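Local coordinates for single domain haemoglobin (Campylobacter jejuni, PDB 2WY4), which binds heme b and, as its globin family suggests, probably takes up oxygen or related small ligands at the heme iron, at residues 5-16 with 114-122; 74-85 with 129-138. One frame throughout, in Å; residues are numbered along the deposited sequence.

Contact 1. Residues 5-16 with 114-122; sequences QIQIIKDCVPIL and ATLKAWEVA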
# COMPACT_ATOMS: atom_id res chain seq x y z
N GLN A 5 2.68 -16.61 -8.92
CA GLN A 5 2.53 -15.46 -8.02
C GLN A 5 2.14 -14.18 -8.76
O GLN A 5 1.33 -13.41 -8.26
CB GLN A 5 3.81 -15.18 -7.25
CG GLN A 5 3.96 -16.04 -6.03
CD GLN A 5 4.89 -15.49 -5.00
OE1 GLN A 5 5.61 -14.51 -5.24
NE2 GLN A 5 4.88 -16.11 -3.82
N ILE A 6 2.73 -13.95 -9.93
CA ILE A 6 2.36 -12.78 -10.73
C ILE A 6 0.88 -12.85 -11.07
O ILE A 6 0.17 -11.86 -10.95
CB ILE A 6 3.22 -12.71 -12.02
CG1 ILE A 6 4.66 -12.35 -11.67
CG2 ILE A 6 2.66 -11.69 -13.00
CD1 ILE A 6 5.64 -12.57 -12.80
N GLN A 7 0.43 -14.01 -11.52
CA GLN A 7 -0.95 -14.15 -11.92
C GLN A 7 -1.90 -13.95 -10.74
O GLN A 7 -2.97 -13.37 -10.90
CB GLN A 7 -1.21 -15.47 -12.63
CG GLN A 7 -2.64 -15.58 -13.15
CD GLN A 7 -2.87 -14.64 -14.28
OE1 GLN A 7 -2.19 -14.72 -15.31
NE2 GLN A 7 -3.81 -13.72 -14.12
N ILE A 8 -1.54 -14.43 -9.56
CA ILE A 8 -2.36 -14.22 -8.39
C ILE A 8 -2.52 -12.72 -8.14
O ILE A 8 -3.63 -12.25 -7.88
CB ILE A 8 -1.74 -14.89 -7.16
CG1 ILE A 8 -2.05 -16.38 -7.21
CG2 ILE A 8 -2.34 -14.33 -5.87
CD1 ILE A 8 -1.28 -17.24 -6.14
N ILE A 9 -1.42 -11.97 -8.20
CA ILE A 9 -1.53 -10.53 -8.01
C ILE A 9 -2.44 -9.91 -9.07
O ILE A 9 -3.31 -9.11 -8.73
CB ILE A 9 -0.14 -9.87 -7.95
CG1 ILE A 9 0.64 -10.36 -6.72
CG2 ILE A 9 -0.25 -8.33 -7.96
CD1 ILE A 9 -0.03 -10.20 -5.42
N LYS A 10 -2.29 -10.29 -10.34
CA LYS A 10 -3.19 -9.78 -11.38
C LYS A 10 -4.64 -10.15 -11.10
O LYS A 10 -5.55 -9.34 -11.33
CB LYS A 10 -2.79 -10.29 -12.77
CG LYS A 10 -1.42 -9.88 -13.22
CD LYS A 10 -1.22 -8.39 -13.18
CE LYS A 10 0.06 -7.99 -13.91
NZ LYS A 10 0.34 -6.55 -13.76
N ASP A 11 -4.89 -11.36 -10.61
CA ASP A 11 -6.23 -11.84 -10.32
C ASP A 11 -6.88 -10.98 -9.26
O ASP A 11 -8.09 -10.90 -9.16
CB ASP A 11 -6.20 -13.29 -9.79
CG ASP A 11 -5.84 -14.33 -10.84
OD1 ASP A 11 -5.86 -14.07 -12.05
OD2 ASP A 11 -5.55 -15.48 -10.47
N CYS A 12 -6.06 -10.35 -8.44
CA CYS A 12 -6.55 -9.51 -7.36
C CYS A 12 -6.92 -8.10 -7.81
O CYS A 12 -7.61 -7.40 -7.07
CB CYS A 12 -5.56 -9.46 -6.20
SG CYS A 12 -5.48 -11.04 -5.31
N VAL A 13 -6.47 -7.69 -9.00
CA VAL A 13 -6.87 -6.37 -9.52
C VAL A 13 -8.41 -6.14 -9.48
O VAL A 13 -8.87 -5.17 -8.91
CB VAL A 13 -6.25 -6.08 -10.89
CG1 VAL A 13 -6.88 -4.82 -11.51
CG2 VAL A 13 -4.77 -5.88 -10.75
N PRO A 14 -9.20 -7.02 -10.06
CA PRO A 14 -10.65 -6.85 -10.00
C PRO A 14 -11.22 -6.79 -8.59
O PRO A 14 -12.20 -6.08 -8.32
CB PRO A 14 -11.20 -8.08 -10.73
CG PRO A 14 -10.08 -8.68 -11.43
CD PRO A 14 -8.83 -8.17 -10.88
N ILE A 15 -10.63 -7.56 -7.68
CA ILE A 15 -11.10 -7.58 -6.31
C ILE A 15 -10.91 -6.21 -5.69
O ILE A 15 -11.76 -5.70 -4.97
CB ILE A 15 -10.32 -8.66 -5.51
CG1 ILE A 15 -10.61 -10.05 -6.09
CG2 ILE A 15 -10.65 -8.57 -4.02
CD1 ILE A 15 -9.81 -11.19 -5.39
N LEU A 16 -9.77 -5.61 -5.99
CA LEU A 16 -9.45 -4.30 -5.51
C LEU A 16 -10.26 -3.22 -6.24
O LEU A 16 -10.59 -2.19 -5.65
CB LEU A 16 -7.96 -4.01 -5.68
CG LEU A 16 -6.93 -4.83 -4.91
CD1 LEU A 16 -5.55 -4.74 -5.53
CD2 LEU A 16 -6.88 -4.30 -3.53
N ALA A 114 -1.45 -19.33 -0.65
CA ALA A 114 -0.70 -18.91 -1.81
C ALA A 114 -0.94 -17.43 -2.08
O ALA A 114 -0.02 -16.71 -2.45
CB ALA A 114 -1.07 -19.74 -3.05
N THR A 115 -2.18 -16.99 -1.90
CA THR A 115 -2.51 -15.57 -2.15
C THR A 115 -1.86 -14.68 -1.10
O THR A 115 -1.27 -13.65 -1.41
CB THR A 115 -4.01 -15.36 -2.22
OG1 THR A 115 -4.52 -16.11 -3.33
CG2 THR A 115 -4.34 -13.92 -2.55
N LEU A 116 -1.94 -15.10 0.15
CA LEU A 116 -1.28 -14.34 1.20
C LEU A 116 0.23 -14.22 0.95
O LEU A 116 0.81 -13.15 1.09
CB LEU A 116 -1.51 -15.01 2.56
CG LEU A 116 -2.72 -14.67 3.37
CD1 LEU A 116 -2.65 -15.35 4.72
CD2 LEU A 116 -2.83 -13.15 3.56
N LYS A 117 0.86 -15.35 0.61
CA LYS A 117 2.29 -15.36 0.30
C LYS A 117 2.61 -14.43 -0.87
O LYS A 117 3.59 -13.65 -0.86
CB LYS A 117 2.72 -16.81 -0.02
CG LYS A 117 4.21 -17.03 -0.07
CD LYS A 117 4.88 -16.63 1.25
CE LYS A 117 5.99 -17.59 1.68
NZ LYS A 117 5.41 -18.68 2.49
N ALA A 118 1.74 -14.45 -1.87
CA ALA A 118 1.99 -13.65 -3.04
C ALA A 118 1.95 -12.16 -2.64
O ALA A 118 2.77 -11.39 -3.12
CB ALA A 118 0.99 -13.99 -4.14
N TRP A 119 1.03 -11.78 -1.76
CA TRP A 119 0.95 -10.37 -1.32
C TRP A 119 2.09 -9.99 -0.40
O TRP A 119 2.56 -8.86 -0.41
CB TRP A 119 -0.41 -10.11 -0.64
CG TRP A 119 -1.45 -9.72 -1.69
CD1 TRP A 119 -2.43 -10.50 -2.25
CD2 TRP A 119 -1.48 -8.49 -2.41
NE1 TRP A 119 -3.11 -9.80 -3.23
CE2 TRP A 119 -2.51 -8.57 -3.36
CE3 TRP A 119 -0.72 -7.31 -2.35
CZ2 TRP A 119 -2.85 -7.50 -4.18
CZ3 TRP A 119 -1.05 -6.27 -3.17
CH2 TRP A 119 -2.07 -6.38 -4.09
N GLU A 120 2.56 -10.95 0.40
CA GLU A 120 3.70 -10.68 1.28
C GLU A 120 4.92 -10.34 0.41
O GLU A 120 5.64 -9.37 0.64
CB GLU A 120 4.05 -11.89 2.14
CG GLU A 120 2.98 -12.29 3.12
CD GLU A 120 3.45 -13.39 4.05
OE1 GLU A 120 4.52 -13.99 3.78
OE2 GLU A 120 2.77 -13.63 5.06
N VAL A 121 5.13 -11.16 -0.61
CA VAL A 121 6.24 -10.94 -1.53
C VAL A 121 6.09 -9.63 -2.34
O VAL A 121 7.04 -8.83 -2.47
CB VAL A 121 6.36 -12.15 -2.48
CG1 VAL A 121 7.38 -11.92 -3.53
CG2 VAL A 121 6.74 -13.42 -1.69
N ALA A 122 4.91 -9.42 -2.89
CA ALA A 122 4.66 -8.22 -3.68
C ALA A 122 4.85 -6.99 -2.83
O ALA A 122 5.43 -6.03 -3.29
CB ALA A 122 3.26 -8.22 -4.25
O HOH W 1 2.30 -17.61 -3.68
O HOH W 2 4.15 -11.78 -5.58
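Gln5 lies over Ala118 and Ile8 over Thr115 where helix segments 5-16 and 114-122 cross almost perpendicularly, at -94°, with their axes 9.2 Å apart. This is the A-H helix crossing of the globin fold, and the CA atoms of Gln5 and Ala118 approach to 5.3 Å, a closeness consistent with the small side chain of Ala118. Its CB is met by CG2 of Ile8 at 3.8 Å, while CD1 of Ile8 reaches on to Ala114. The second torsion of Ile9 (chi2 -54°) folds CD1 back over the indole of Trp119, 3.6 Å from the centroid of the five-membered ring, a CH-pi contact over the face. The same ring is held at its edge: NE1 of Trp119 donates to SG of Cys12 over 3.4 Å, nearly straight at 169° and in the ring plane. Leu16 CD1 meets the six-membered ring obliquely, and Ile60 and Leu102 also touch the indole. The amide of Gln5 is bound through water at both ends, NE2 to the carbonyl of Ala114 and OE1 to that of Ala118. A buried indole N-H is thus satisfied by sulfur within an apolar core, whereas water mediates the polar contacts at the rim.

Contact 2. Residues 74-85 with 129-138; sequences RSFVDKVAITHV and FYIDIEKKLY. With HEM (protoporphyrin IX containing Fe), chain B.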
# COMPACT_ATOMS: atom_id res chain seq x y z
N ARG A 74 6.72 4.56 -12.20
CA ARG A 74 7.64 5.55 -11.66
C ARG A 74 7.04 6.97 -11.62
O ARG A 74 7.17 7.70 -10.62
CB ARG A 74 8.96 5.55 -12.42
CG ARG A 74 9.98 6.56 -11.87
CD ARG A 74 11.35 6.42 -12.47
NE ARG A 74 12.02 5.29 -11.87
CZ ARG A 74 12.66 5.33 -10.70
NH1 ARG A 74 12.72 6.46 -10.01
NH2 ARG A 74 13.21 4.23 -10.24
N SER A 75 6.45 7.42 -12.73
CA SER A 75 5.91 8.79 -12.73
C SER A 75 4.80 8.96 -11.68
O SER A 75 4.59 10.05 -11.18
CB SER A 75 5.42 9.25 -14.10
OG SER A 75 4.31 8.48 -14.51
N PHE A 76 4.15 7.86 -11.29
CA PHE A 76 3.11 7.91 -10.27
C PHE A 76 3.76 8.00 -8.88
O PHE A 76 3.47 8.86 -8.07
CB PHE A 76 2.19 6.67 -10.33
CG PHE A 76 1.20 6.60 -9.20
CD1 PHE A 76 0.13 7.44 -9.17
CD2 PHE A 76 1.38 5.71 -8.16
CE1 PHE A 76 -0.75 7.42 -8.14
CE2 PHE A 76 0.46 5.67 -7.13
CZ PHE A 76 -0.59 6.54 -7.11
N VAL A 77 4.67 7.08 -8.63
CA VAL A 77 5.28 6.99 -7.32
C VAL A 77 6.10 8.22 -6.98
O VAL A 77 6.10 8.67 -5.83
CB VAL A 77 6.11 5.71 -7.19
CG1 VAL A 77 6.94 5.70 -5.90
CG2 VAL A 77 5.21 4.51 -7.24
N ASP A 78 6.74 8.79 -7.99
CA ASP A 78 7.50 10.04 -7.83
C ASP A 78 6.71 11.10 -7.15
O ASP A 78 7.25 11.94 -6.41
CB ASP A 78 7.81 10.66 -9.21
CG ASP A 78 9.05 10.15 -9.77
OD1 ASP A 78 9.76 9.41 -9.03
OD2 ASP A 78 9.43 10.42 -10.92
N LYS A 79 5.43 11.14 -7.47
CA LYS A 79 4.55 12.17 -6.92
C LYS A 79 4.10 11.83 -5.52
O LYS A 79 4.04 12.72 -4.66
CB LYS A 79 3.33 12.38 -7.80
CG LYS A 79 3.66 12.65 -9.25
CD LYS A 79 4.79 13.65 -9.40
CE LYS A 79 5.13 13.89 -10.85
NZ LYS A 79 5.75 12.69 -11.54
N VAL A 80 3.80 10.55 -5.28
CA VAL A 80 3.41 10.15 -3.93
C VAL A 80 4.60 10.39 -2.98
O VAL A 80 4.41 10.84 -1.86
CB VAL A 80 3.02 8.68 -3.85
CG1 VAL A 80 2.70 8.32 -2.42
CG2 VAL A 80 1.83 8.38 -4.77
N ALA A 81 5.82 10.13 -3.45
CA ALA A 81 7.02 10.32 -2.63
C ALA A 81 7.11 11.72 -2.05
O ALA A 81 7.70 11.90 -0.97
CB ALA A 81 8.19 10.06 -3.47
N ILE A 82 6.59 12.73 -2.75
CA ILE A 82 6.67 14.08 -2.24
C ILE A 82 5.85 14.20 -0.96
O ILE A 82 6.28 14.80 0.03
CB ILE A 82 6.14 15.06 -3.28
CG1 ILE A 82 7.05 15.07 -4.51
CG2 ILE A 82 6.01 16.47 -2.70
CD1 ILE A 82 6.38 15.75 -5.70
N THR A 83 4.68 13.59 -0.96
CA THR A 83 3.84 13.63 0.23
C THR A 83 4.51 12.90 1.38
O THR A 83 4.63 13.41 2.49
CB THR A 83 2.51 12.95 -0.08
OG1 THR A 83 1.80 13.77 -1.00
CG2 THR A 83 1.64 12.83 1.17
N HIS A 84 4.99 11.71 1.08
CA HIS A 84 5.63 10.88 2.10
C HIS A 84 6.85 11.57 2.72
O HIS A 84 6.98 11.62 3.94
CB HIS A 84 6.04 9.57 1.47
CG HIS A 84 4.92 8.59 1.29
ND1 HIS A 84 5.08 7.40 0.60
CD2 HIS A 84 3.63 8.61 1.72
CE1 HIS A 84 3.94 6.72 0.64
NE2 HIS A 84 3.05 7.44 1.30
N VAL A 85 7.77 12.05 1.88
CA VAL A 85 8.95 12.72 2.42
C VAL A 85 8.56 13.97 3.21
O VAL A 85 9.07 14.20 4.32
CB VAL A 85 9.97 13.00 1.31
CG1 VAL A 85 11.06 13.93 1.81
CG2 VAL A 85 10.56 11.65 0.83
N PHE A 129 10.47 -0.23 -3.84
CA PHE A 129 10.39 0.78 -4.89
C PHE A 129 10.11 2.18 -4.33
O PHE A 129 10.78 3.15 -4.73
CB PHE A 129 9.33 0.36 -5.90
CG PHE A 129 9.36 1.14 -7.18
CD1 PHE A 129 10.34 0.95 -8.11
CD2 PHE A 129 8.38 2.09 -7.44
CE1 PHE A 129 10.36 1.66 -9.30
CE2 PHE A 129 8.40 2.83 -8.61
CZ PHE A 129 9.39 2.62 -9.53
N TYR A 130 9.16 2.29 -3.41
CA TYR A 130 8.85 3.57 -2.79
C TYR A 130 10.02 4.05 -1.92
O TYR A 130 10.46 5.22 -2.02
CB TYR A 130 7.62 3.46 -1.90
CG TYR A 130 6.29 3.64 -2.59
CD1 TYR A 130 5.78 2.65 -3.40
CD2 TYR A 130 5.54 4.80 -2.42
CE1 TYR A 130 4.57 2.80 -4.03
CE2 TYR A 130 4.34 4.96 -3.06
CZ TYR A 130 3.84 3.97 -3.87
OH TYR A 130 2.64 4.21 -4.49
N ILE A 131 10.55 3.15 -1.09
CA ILE A 131 11.67 3.50 -0.20
C ILE A 131 12.85 4.07 -0.96
O ILE A 131 13.45 5.07 -0.55
CB ILE A 131 12.11 2.26 0.62
CG1 ILE A 131 11.05 1.88 1.67
CG2 ILE A 131 13.43 2.50 1.34
CD1 ILE A 131 11.21 0.46 2.23
N ASP A 132 13.20 3.42 -2.07
CA ASP A 132 14.39 3.85 -2.82
C ASP A 132 14.22 5.23 -3.43
O ASP A 132 15.16 6.05 -3.43
CB ASP A 132 14.79 2.83 -3.90
CG ASP A 132 15.36 1.52 -3.33
OD1 ASP A 132 15.67 1.43 -2.11
OD2 ASP A 132 15.49 0.49 -4.03
N ILE A 133 13.03 5.51 -3.94
CA ILE A 133 12.75 6.83 -4.51
C ILE A 133 12.77 7.90 -3.41
O ILE A 133 13.37 8.98 -3.58
CB ILE A 133 11.39 6.81 -5.27
CG1 ILE A 133 11.55 6.11 -6.61
CG2 ILE A 133 10.82 8.20 -5.49
CD1 ILE A 133 10.28 5.87 -7.37
N GLU A 134 12.15 7.58 -2.27
CA GLU A 134 12.11 8.48 -1.14
C GLU A 134 13.49 8.71 -0.53
O GLU A 134 13.83 9.82 -0.13
CB GLU A 134 11.06 7.98 -0.14
CG GLU A 134 9.65 8.21 -0.71
CD GLU A 134 8.54 7.40 -0.06
OE1 GLU A 134 8.73 6.91 1.08
OE2 GLU A 134 7.45 7.29 -0.68
N LYS A 135 14.30 7.66 -0.47
CA LYS A 135 15.66 7.79 0.05
C LYS A 135 16.41 8.84 -0.75
O LYS A 135 17.11 9.68 -0.17
CB LYS A 135 16.39 6.45 0.01
CG LYS A 135 16.24 5.62 1.26
CD LYS A 135 17.00 4.30 1.14
CE LYS A 135 18.50 4.52 1.04
NZ LYS A 135 19.26 3.22 1.11
N LYS A 136 16.28 8.78 -2.07
CA LYS A 136 16.91 9.78 -2.93
C LYS A 136 16.40 11.16 -2.59
O LYS A 136 17.17 12.11 -2.54
CB LYS A 136 16.66 9.49 -4.41
CG LYS A 136 17.55 8.41 -4.98
CD LYS A 136 17.54 8.43 -6.50
CE LYS A 136 17.96 7.09 -7.09
NZ LYS A 136 19.34 6.66 -6.71
N LEU A 137 15.09 11.31 -2.37
CA LEU A 137 14.56 12.63 -2.02
C LEU A 137 15.14 13.15 -0.73
O LEU A 137 15.48 14.31 -0.62
CB LEU A 137 13.04 12.62 -1.90
CG LEU A 137 12.31 12.82 -3.20
CD1 LEU A 137 10.81 12.88 -2.90
CD2 LEU A 137 12.78 14.08 -3.93
N TYR A 138 15.25 12.28 0.26
CA TYR A 138 15.81 12.69 1.53
C TYR A 138 17.29 13.07 1.40
O TYR A 138 17.77 13.96 2.07
CB TYR A 138 15.71 11.55 2.53
CG TYR A 138 14.38 11.43 3.25
CD1 TYR A 138 13.94 12.44 4.10
CD2 TYR A 138 13.59 10.30 3.11
CE1 TYR A 138 12.75 12.33 4.78
CE2 TYR A 138 12.39 10.18 3.81
CZ TYR A 138 11.97 11.20 4.63
OH TYR A 138 10.79 11.12 5.32
CHA HEM B . -0.35 9.48 1.41
CHB HEM B . 0.32 5.38 -1.00
CHC HEM B . 3.18 3.80 2.54
CHD HEM B . 1.96 7.65 5.23
C1A HEM B . -0.35 8.57 0.43
C2A HEM B . -1.01 8.67 -0.84
C3A HEM B . -0.85 7.53 -1.53
C4A HEM B . -0.07 6.66 -0.66
CMA HEM B . -1.37 7.22 -2.94
CAA HEM B . -1.77 9.94 -1.32
CBA HEM B . -0.83 11.13 -1.49
CGA HEM B . -0.27 11.38 -2.85
O1A HEM B . -0.78 10.82 -3.85
O2A HEM B . 0.70 12.23 -2.93
C1B HEM B . 1.13 4.58 -0.23
C2B HEM B . 1.60 3.29 -0.60
C3B HEM B . 2.40 2.86 0.38
C4B HEM B . 2.45 3.85 1.39
CMB HEM B . 1.18 2.54 -1.86
CAB HEM B . 3.13 1.52 0.53
CBB HEM B . 3.79 0.96 -0.47
C1C HEM B . 3.16 4.70 3.57
C2C HEM B . 3.88 4.67 4.80
C3C HEM B . 3.52 5.72 5.51
C4C HEM B . 2.51 6.46 4.79
CMC HEM B . 4.95 3.62 5.15
CAC HEM B . 4.04 6.08 6.89
CBC HEM B . 3.18 6.16 7.91
C1D HEM B . 1.23 8.49 4.41
C2D HEM B . 0.71 9.72 4.86
C3D HEM B . -0.01 10.33 3.71
C4D HEM B . 0.17 9.38 2.66
CMD HEM B . 0.87 10.31 6.25
CAD HEM B . -0.78 11.63 3.65
CBD HEM B . -2.27 11.31 3.66
CGD HEM B . -3.15 12.49 3.93
O1D HEM B . -4.06 12.35 4.75
O2D HEM B . -2.92 13.55 3.28
NA HEM B . 0.22 7.32 0.53
NB HEM B . 1.67 4.91 0.98
NC HEM B . 2.33 5.81 3.59
ND HEM B . 0.89 8.29 3.09
FE HEM B . 1.29 6.60 2.04
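His84 and Glu134 form the polar link between segments 74-85 and 129-138, a hydrogen bond from ND1 of His84 to OE2 of Glu134, 2.7 Å long with an angle of 157° at the hydrogen. OE2 is met on its syn side, but tilted out of the carboxylate plane; the carboxylate stands nearly perpendicular to the imidazole, while the acceptor stays near the ring plane. OE1 of Glu134 takes a second bond from the hydroxyl of Tyr94, which would fix the carboxylate's rotation. Thr83 OG1 donates to heme propionate O2A over 2.7 Å.

Metal coordination uses the other imidazole nitrogen: NE2 of His84 binds the heme iron at 2.1 Å. This is the proximal histidine of the globin fold, on the F helix and backed by the H helix, whose segment axes cross at -58° and 9.5 Å. The carboxylate probably gives the imidazole some imidazolate character, strengthening its donation to iron.

Aromatic contacts flank this axis. Tyr130 is a knob among Phe76, Val77, Val80 and His84; Val77 CG1 lies over one face, 3.8 Å from the ring centroid, and heme vinyl CBB lies over the opposite face, towards its rim. With CG anti to its carbonyl carbon (chi1 -85°), the phenol points obliquely at the heme edge, bringing OH 3.4 Å from methyl CMB. Farther along, Val85 CG1 lies over the Tyr138 ring, whose hydroxyl is hydrogen-bonded to the carbonyl of Val89.

Apolar packing completes the interface. Ile133 is a second knob, among Arg74, Val77, Asp78 and Ala81, with CD1 over one face of the Arg74 guanidinium, itself salt-bridged to Glu71, and CG1 beside NH1. Ala81 CB rests 3.6 Å from CG of Glu134.

How the contacts relate
Helix 113-139 carries one segment of each contact: its N-terminal part crosses 5-16 in contact 1, and its C-terminal part packs on 74-85 in contact 2. The two centres lie about 23 Å apart and the nearest atoms about 8 Å, so they do not touch and the shared helix joins them. Their segments alternate along the chain. Only contact 2 includes the heme ligand, with the side chain of His84 about 4 Å from the bound cyanide; in contact 1 the side chain of Trp119 stays about 9 Å from the heme, and that of Leu16 about 13 Å from cyanide. Helix 51-65 touches both contacts, through Ile60 at Trp119 and Ala59 at Tyr130.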